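Side-chain contacts in PHOX (Pseudomonas fluorescens, PDB 4A9V), which acts as an alkaline phosphatase, releasing phosphate from phosphomonoesters with an iron-calcium cofactor held in a beta-propeller: residues L373-V377 and V378-R382; E108-R111 and K112-C116; D496-A500 and G501-G505. All blocks are in the same frame, centred on the assembly; numbering follows the deposited sequence.

Contact 1 (L373-V377 and V378-R382)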
loop_
_atom_site.group_PDB
_atom_site.type_symbol
_atom_site.label_atom_id
_atom_site.label_comp_id
_atom_site.label_asym_id
_atom_site.label_seq_id
_atom_site.Cartn_x
_atom_site.Cartn_y
_atom_site.Cartn_z
ATOM N N LEU A 373 11.995 10.061 13.345
ATOM C CA LEU A 373 12.875 10.983 14.047
ATOM C C LEU A 373 14.331 10.606 13.831
ATOM O O LEU A 373 15.181 11.469 13.673
ATOM C CB LEU A 373 12.553 11.004 15.541
ATOM C CG LEU A 373 11.226 11.674 15.882
ATOM C CD1 LEU A 373 10.987 11.603 17.383
ATOM C CD2 LEU A 373 11.213 13.123 15.424
ATOM N N ALA A 374 14.628 9.312 13.856
ATOM C CA ALA A 374 15.998 8.858 13.648
ATOM C C ALA A 374 16.460 9.196 12.227
ATOM O O ALA A 374 17.595 9.631 12.013
ATOM C CB ALA A 374 16.104 7.362 13.910
ATOM N N ALA A 375 15.572 9.017 11.252
ATOM C CA ALA A 375 15.900 9.309 9.867
ATOM C C ALA A 375 16.153 10.810 9.649
ATOM O O ALA A 375 17.007 11.194 8.854
ATOM C CB ALA A 375 14.789 8.809 8.958
ATOM N N SER A 376 15.439 11.664 10.373
ATOM C CA SER A 376 15.733 13.089 10.318
ATOM C C SER A 376 17.122 13.394 10.876
ATOM O O SER A 376 17.854 14.203 10.317
ATOM C CB SER A 376 14.676 13.897 11.069
ATOM O OG SER A 376 13.430 13.873 10.393
ATOM N N VAL A 377 17.491 12.739 11.973
ATOM C CA VAL A 377 18.811 12.962 12.566
ATOM C C VAL A 377 19.921 12.683 11.549
ATOM O O VAL A 377 20.905 13.418 11.477
ATOM C CB VAL A 377 19.018 12.102 13.833
ATOM C CG1 VAL A 377 20.479 12.108 14.266
ATOM C CG2 VAL A 377 18.142 12.616 14.957
ATOM N N VAL A 378 19.767 11.632 10.751
ATOM C CA VAL A 378 20.835 11.240 9.833
ATOM C C VAL A 378 20.744 11.926 8.471
ATOM O O VAL A 378 21.584 11.702 7.612
ATOM C CB VAL A 378 20.913 9.710 9.626
ATOM C CG1 VAL A 378 20.951 8.992 10.962
ATOM C CG2 VAL A 378 19.770 9.206 8.757
ATOM N N GLY A 379 19.758 12.801 8.297
ATOM C CA GLY A 379 19.671 13.631 7.094
ATOM C C GLY A 379 19.111 12.912 5.876
ATOM O O GLY A 379 19.540 13.160 4.748
ATOM N N ALA A 380 18.065 12.121 6.085
ATOM C CA ALA A 380 17.307 11.568 4.969
ATOM C C ALA A 380 16.701 12.691 4.118
ATOM O O ALA A 380 16.399 13.778 4.622
ATOM C CB ALA A 380 16.221 10.649 5.504
ATOM N N THR A 381 16.481 12.407 2.839
ATOM C CA THR A 381 15.862 13.376 1.939
ATOM C C THR A 381 14.341 13.311 2.028
ATOM O O THR A 381 13.742 12.254 1.812
ATOM C CB THR A 381 16.270 13.111 0.481
ATOM O OG1 THR A 381 17.699 13.110 0.368
ATOM C CG2 THR A 381 15.658 14.140 -0.462
ATOM N N ARG A 382 13.721 14.451 2.309
ATOM C CA ARG A 382 12.264 14.543 2.358
ATOM C C ARG A 382 11.662 14.389 0.967
ATOM O O ARG A 382 12.113 15.033 0.021
ATOM C CB ARG A 382 11.873 15.894 2.954
ATOM C CG ARG A 382 12.381 16.091 4.377
ATOM C CD ARG A 382 11.862 17.384 4.976
ATOM N NE ARG A 382 10.452 17.264 5.321
ATOM C CZ ARG A 382 9.755 18.214 5.929
ATOM N NH1 ARG A 382 10.276 19.422 6.047
ATOM N NH2 ARG A 382 8.518 17.982 6.357
#
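Val378, Gly379 and Ala380 fold back on Ala374, Ser376 and Ala375 in a Schellman motif that closes the C-terminal end of helix 371-377. The Val378 side chain lies over the carbonyls of that last turn. Val378 CB sits 3.7 Å from Val377 C, and from there the two branches part. CG1, set anti to its own carbonyl carbon (chi1 -51°), reaches to 3.6 Å from O of Ala374. CG2, placed between backbone N and carbonyl carbon, comes to 3.4 Å from O of Ala375. Beyond these two segments the same side chain touches Val326 of strand 322-329 and Asn353 and Ile355 in a loop, which together help to bury it.

Val378 N still bonds to Ala374 O in the helical manner. Next comes the reversal at Gly379, whose positive phi of 79° is easily adopted without a side chain. Gly379 N bonds to Ser376 O, three residues back. Ala380 N makes a straighter bond to Ala375 O, 3.1 Å long and 170° at the hydrogen. The chain then runs on toward strand 383-384, while Arg328 takes up the carbonyl oxygens of Val378 and Gly379. The hydrophobic partner of the capping bonds is an alanine pair on the side of strands 296-303 and 322-329, where Ala375 CB sits 4.2 Å from Ala380 CB.

Contact 2 (E108-R111 and K112-C116)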
loop_
_atom_site.group_PDB
_atom_site.type_symbol
_atom_site.label_atom_id
_atom_site.label_comp_id
_atom_site.label_asym_id
_atom_site.label_seq_id
_atom_site.Cartn_x
_atom_site.Cartn_y
_atom_site.Cartn_z
ATOM N N GLU A 108 -20.476 -1.148 19.533
ATOM C CA GLU A 108 -20.723 -2.093 18.451
ATOM C C GLU A 108 -20.420 -1.484 17.087
ATOM O O GLU A 108 -19.820 -2.141 16.238
ATOM C CB GLU A 108 -22.152 -2.635 18.509
ATOM C CG GLU A 108 -22.288 -3.898 19.356
ATOM C CD GLU A 108 -21.541 -5.090 18.768
ATOM O OE1 GLU A 108 -21.842 -5.466 17.615
ATOM O OE2 GLU A 108 -20.727 -5.721 19.491
ATOM N N ASP A 109 -20.742 -0.205 16.893
ATOM C CA ASP A 109 -20.382 0.452 15.630
ATOM C C ASP A 109 -18.861 0.491 15.443
ATOM O O ASP A 109 -18.359 0.305 14.333
ATOM C CB ASP A 109 -20.926 1.882 15.557
ATOM C CG ASP A 109 -22.394 1.962 15.152
ATOM O OD1 ASP A 109 -23.050 0.911 14.958
ATOM O OD2 ASP A 109 -22.895 3.108 15.076
ATOM N N VAL A 110 -18.125 0.774 16.513
ATOM C CA VAL A 110 -16.661 0.821 16.425
ATOM C C VAL A 110 -16.064 -0.565 16.155
ATOM O O VAL A 110 -15.214 -0.722 15.278
ATOM C CB VAL A 110 -16.050 1.428 17.702
ATOM C CG1 VAL A 110 -14.536 1.272 17.686
ATOM C CG2 VAL A 110 -16.441 2.893 17.819
ATOM N N ARG A 111 -16.599 -1.583 16.822
ATOM C CA ARG A 111 -16.218 -2.958 16.521
ATOM C C ARG A 111 -16.469 -3.306 15.054
ATOM O O ARG A 111 -15.655 -3.962 14.404
ATOM C CB ARG A 111 -16.999 -3.909 17.419
ATOM C CG ARG A 111 -16.632 -5.365 17.224
ATOM C CD ARG A 111 -17.584 -6.265 17.979
ATOM N NE ARG A 111 -17.429 -7.648 17.555
ATOM C CZ ARG A 111 -18.215 -8.639 17.954
ATOM N NH1 ARG A 111 -19.236 -8.395 18.764
ATOM N NH2 ARG A 111 -17.990 -9.876 17.535
ATOM N N LYS A 112 -17.582 -2.827 14.509
ATOM C CA LYS A 112 -17.939 -3.101 13.124
ATOM C C LYS A 112 -16.968 -2.427 12.143
ATOM O O LYS A 112 -16.586 -3.021 11.139
ATOM C CB LYS A 112 -19.369 -2.633 12.872
ATOM C CG LYS A 112 -19.904 -2.889 11.482
ATOM C CD LYS A 112 -21.400 -2.635 11.441
ATOM C CE LYS A 112 -21.900 -2.475 10.024
ATOM N NZ LYS A 112 -23.380 -2.318 9.971
ATOM N N ALA A 113 -16.539 -1.204 12.449
ATOM C CA ALA A 113 -15.528 -0.516 11.635
ATOM C C ALA A 113 -14.191 -1.251 11.698
ATOM O O ALA A 113 -13.557 -1.475 10.671
ATOM C CB ALA A 113 -15.376 0.935 12.081
ATOM N N LEU A 114 -13.763 -1.631 12.892
ATOM C CA LEU A 114 -12.512 -2.374 13.032
ATOM C C LEU A 114 -12.574 -3.718 12.294
ATOM O O LEU A 114 -11.576 -4.171 11.722
ATOM C CB LEU A 114 -12.213 -2.597 14.516
ATOM C CG LEU A 114 -11.562 -1.395 15.200
ATOM C CD1 LEU A 114 -11.809 -1.425 16.698
ATOM C CD2 LEU A 114 -10.072 -1.341 14.920
ATOM N N ALA A 115 -13.768 -4.307 12.239
ATOM C CA ALA A 115 -13.982 -5.571 11.548
ATOM C C ALA A 115 -13.768 -5.442 10.042
ATOM O O ALA A 115 -13.470 -6.425 9.367
ATOM C CB ALA A 115 -15.380 -6.084 11.832
ATOM N N CYS A 116 -14.012 -4.250 9.507
ATOM C CA CYS A 116 -13.850 -3.994 8.082
ATOM C C CYS A 116 -12.403 -3.979 7.625
ATOM O O CYS A 116 -12.163 -3.995 6.424
ATOM C CB CYS A 116 -14.449 -2.639 7.727
ATOM S SG CYS A 116 -16.250 -2.554 7.692
#
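Val110 and Leu114 lie side by side one turn apart on helix 107-115, pointing the same way. The apolar touch is made by Val110 CG1, 4.0 Å from Leu114 CD1. With CG1 anti to the backbone N of Val110 (chi1 171°), that methyl lies beside the carbonyl carbon, on the side Leu114 comes from. Leu114 CD1 passes 3.8 Å from Val110 O. Leu114 continues outward onto Trp227, which Ala113 touches as well.

Backbone bonds of the alpha-helical i to i+4 kind run beneath these side chains. Leu114 N meets Val110 O at 2.9 Å, nearly straight at 172°, and Lys112, Ala113 and Ala115 bond to Glu108, Asp109 and Arg111 in the same fashion, with more bend.

Charged groups form the third set. Arg111 reaches back by three residues on an extended chain, CG anti to its backbone N (chi1 -178°), and NH1 makes a salt bridge of 3.1 Å to Glu108 OE2. OE2 accepts on its syn lone pair and lies close to the guanidinium plane. Arg111 NH2 has a second acidic partner, Glu61, beyond the helix. Lys112 is also fully stretched, but its NZ is directed off the helix to the carbonyl oxygens of Gly55 and Leu97. Lys112 NZ stays 6.0 Å from Asp109 OD1, too far to pair, and Asp109 OD2 is taken by Gln105 and His100.

The chemistry therefore divides the helix by direction: Ala113 and Leu114 face Trp227, and basic side chains tie it to the region of helices 57-60 and 94-97, Lys112 bringing a buried ammonium group against backbone oxygens that probably offset its charge.

Contact 3 (D496-A500 and G501-G505)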
loop_
_atom_site.group_PDB
_atom_site.type_symbol
_atom_site.label_atom_id
_atom_site.label_comp_id
_atom_site.label_asym_id
_atom_site.label_seq_id
_atom_site.Cartn_x
_atom_site.Cartn_y
_atom_site.Cartn_z
ATOM N N ASP A 496 -6.879 13.046 -8.505
ATOM C CA ASP A 496 -8.044 13.890 -8.663
ATOM C C ASP A 496 -8.828 13.453 -9.903
ATOM O O ASP A 496 -8.251 13.259 -10.970
ATOM C CB ASP A 496 -7.585 15.343 -8.789
ATOM C CG ASP A 496 -8.735 16.317 -8.811
ATOM O OD1 ASP A 496 -9.578 16.194 -9.721
ATOM O OD2 ASP A 496 -8.730 17.255 -7.986
ATOM N N SER A 497 -10.091 13.098 -9.693
ATOM C CA SER A 497 -10.946 12.568 -10.743
ATOM C C SER A 497 -11.973 13.598 -11.206
ATOM O O SER A 497 -12.955 13.250 -11.853
ATOM C CB SER A 497 -11.671 11.331 -10.227
ATOM O OG SER A 497 -10.737 10.316 -9.927
ATOM N N SER A 498 -11.700 14.873 -10.953
ATOM C CA SER A 498 -12.626 15.933 -11.352
ATOM C C SER A 498 -12.754 16.072 -12.865
ATOM O O SER A 498 -13.715 16.665 -13.355
ATOM C CB SER A 498 -12.206 17.268 -10.742
ATOM O OG SER A 498 -10.980 17.707 -11.291
ATOM N N ASN A 499 -11.726 15.657 -13.594
ATOM C CA ASN A 499 -11.669 15.898 -15.030
ATOM C C ASN A 499 -11.825 17.375 -15.362
ATOM O O ASN A 499 -12.301 17.729 -16.441
ATOM C CB ASN A 499 -12.751 15.097 -15.762
ATOM C CG ASN A 499 -12.441 14.913 -17.238
ATOM O OD1 ASN A 499 -11.292 14.691 -17.620
ATOM N ND2 ASN A 499 -13.473 14.961 -18.070
ATOM N N ALA A 500 -11.266 18.221 -14.505
ATOM C CA ALA A 500 -11.412 19.664 -14.650
ATOM C C ALA A 500 -10.155 20.372 -14.157
ATOM O O ALA A 500 -9.384 19.816 -13.376
ATOM C CB ALA A 500 -12.625 20.154 -13.872
ATOM N N GLY A 501 -9.989 21.623 -14.569
ATOM C CA GLY A 501 -8.867 22.433 -14.110
ATOM C C GLY A 501 -7.533 21.803 -14.461
ATOM O O GLY A 501 -7.284 21.467 -15.621
ATOM N N ASP A 502 -6.694 21.583 -13.451
ATOM C CA ASP A 502 -5.384 20.964 -13.667
ATOM C C ASP A 502 -5.519 19.540 -14.204
ATOM O O ASP A 502 -4.562 18.978 -14.733
ATOM C CB ASP A 502 -4.568 20.930 -12.371
ATOM C CG ASP A 502 -3.874 22.244 -12.064
ATOM O OD1 ASP A 502 -3.765 23.106 -12.963
ATOM O OD2 ASP A 502 -3.308 22.352 -10.957
ATOM N N PHE A 503 -6.707 18.960 -14.068
ATOM C CA PHE A 503 -6.914 17.550 -14.369
ATOM C C PHE A 503 -7.866 17.371 -15.548
ATOM O O PHE A 503 -8.285 16.259 -15.847
ATOM C CB PHE A 503 -7.441 16.833 -13.125
ATOM C CG PHE A 503 -6.628 17.110 -11.893
ATOM C CD1 PHE A 503 -5.343 16.603 -11.784
ATOM C CD2 PHE A 503 -7.042 18.061 -10.975
ATOM C CE1 PHE A 503 -4.530 16.956 -10.721
ATOM C CE2 PHE A 503 -6.238 18.414 -9.907
ATOM C CZ PHE A 503 -4.966 17.885 -9.796
ATOM N N ALA A 504 -8.099 18.445 -16.296
ATOM C CA ALA A 504 -8.975 18.364 -17.466
ATOM C C ALA A 504 -8.426 17.342 -18.450
ATOM O O ALA A 504 -7.279 17.447 -18.885
ATOM C CB ALA A 504 -9.110 19.727 -18.129
ATOM N N GLY A 505 -9.263 16.377 -18.821
ATOM C CA GLY A 505 -8.877 15.357 -19.783
ATOM C C GLY A 505 -8.369 14.060 -19.178
ATOM O O GLY A 505 -8.105 13.105 -19.902
#
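Asp496 lies flat over the ring of Phe503, the tight part of this loop between strands 489-493 and 510-514 of the beta-propeller. Asp496 CB makes a CH-pi contact 3.5 Å from the ring centroid, almost on its normal. The carboxylate follows, its plane only 14° from the ring's, and CG is 3.3 Å from Phe503 CD2. Asp502 CB covers the opposite face, so the ring is sandwiched between two aspartates. With CG anti to the backbone N (chi1 -174°), Asp496 OD1 is gripped by two donors from opposite faces of the carboxylate plane: Ser498 N at 2.8 Å, nearly along the C-O axis, closing an Asx turn, and Ser498 OG at 2.6 Å. Ser498 OG in turn accepts from Ala500 N, an ST turn. Replacing Asp496 by an alanine removes the carboxylate, which would probably leave Ser498 N and OG without their shared acceptor and the Phe503 face less covered.

The other side is looser. Exposed Ala500 and Gly501 lead a type II' beta turn closed by Phe503 N on Ala500 O at 2.9 Å. Farther out, Asn499 OD1 makes only a weak bond to Gly505 N, its stronger partner being Gly507 N. A carboxylate stacked on an aromatic face gains little from the ring's electrons; two donors gripping OD1 probably draw off charge and make that stack tolerable.

How the contacts relate
The three contacts are local and separate, their centres 35 to 36 Å apart and each pair in series along the chain. Contact 2 is the most buried, a stretch within one helix; contact 1 is partly buried, at a helix's end; contact 3 lies at the surface in a loop without regular structure. No helix or strand is shared among them. Contacts 1 and 2 both rest on helical backbone bonds and small apolar touches, but ion pairing appears only in the second. Contact 3 relies on side-chain acceptors and an aromatic ring instead. It alone approaches the metals: the side chain of Asp496 is about 8 Å from that of the calcium ligand Asp494.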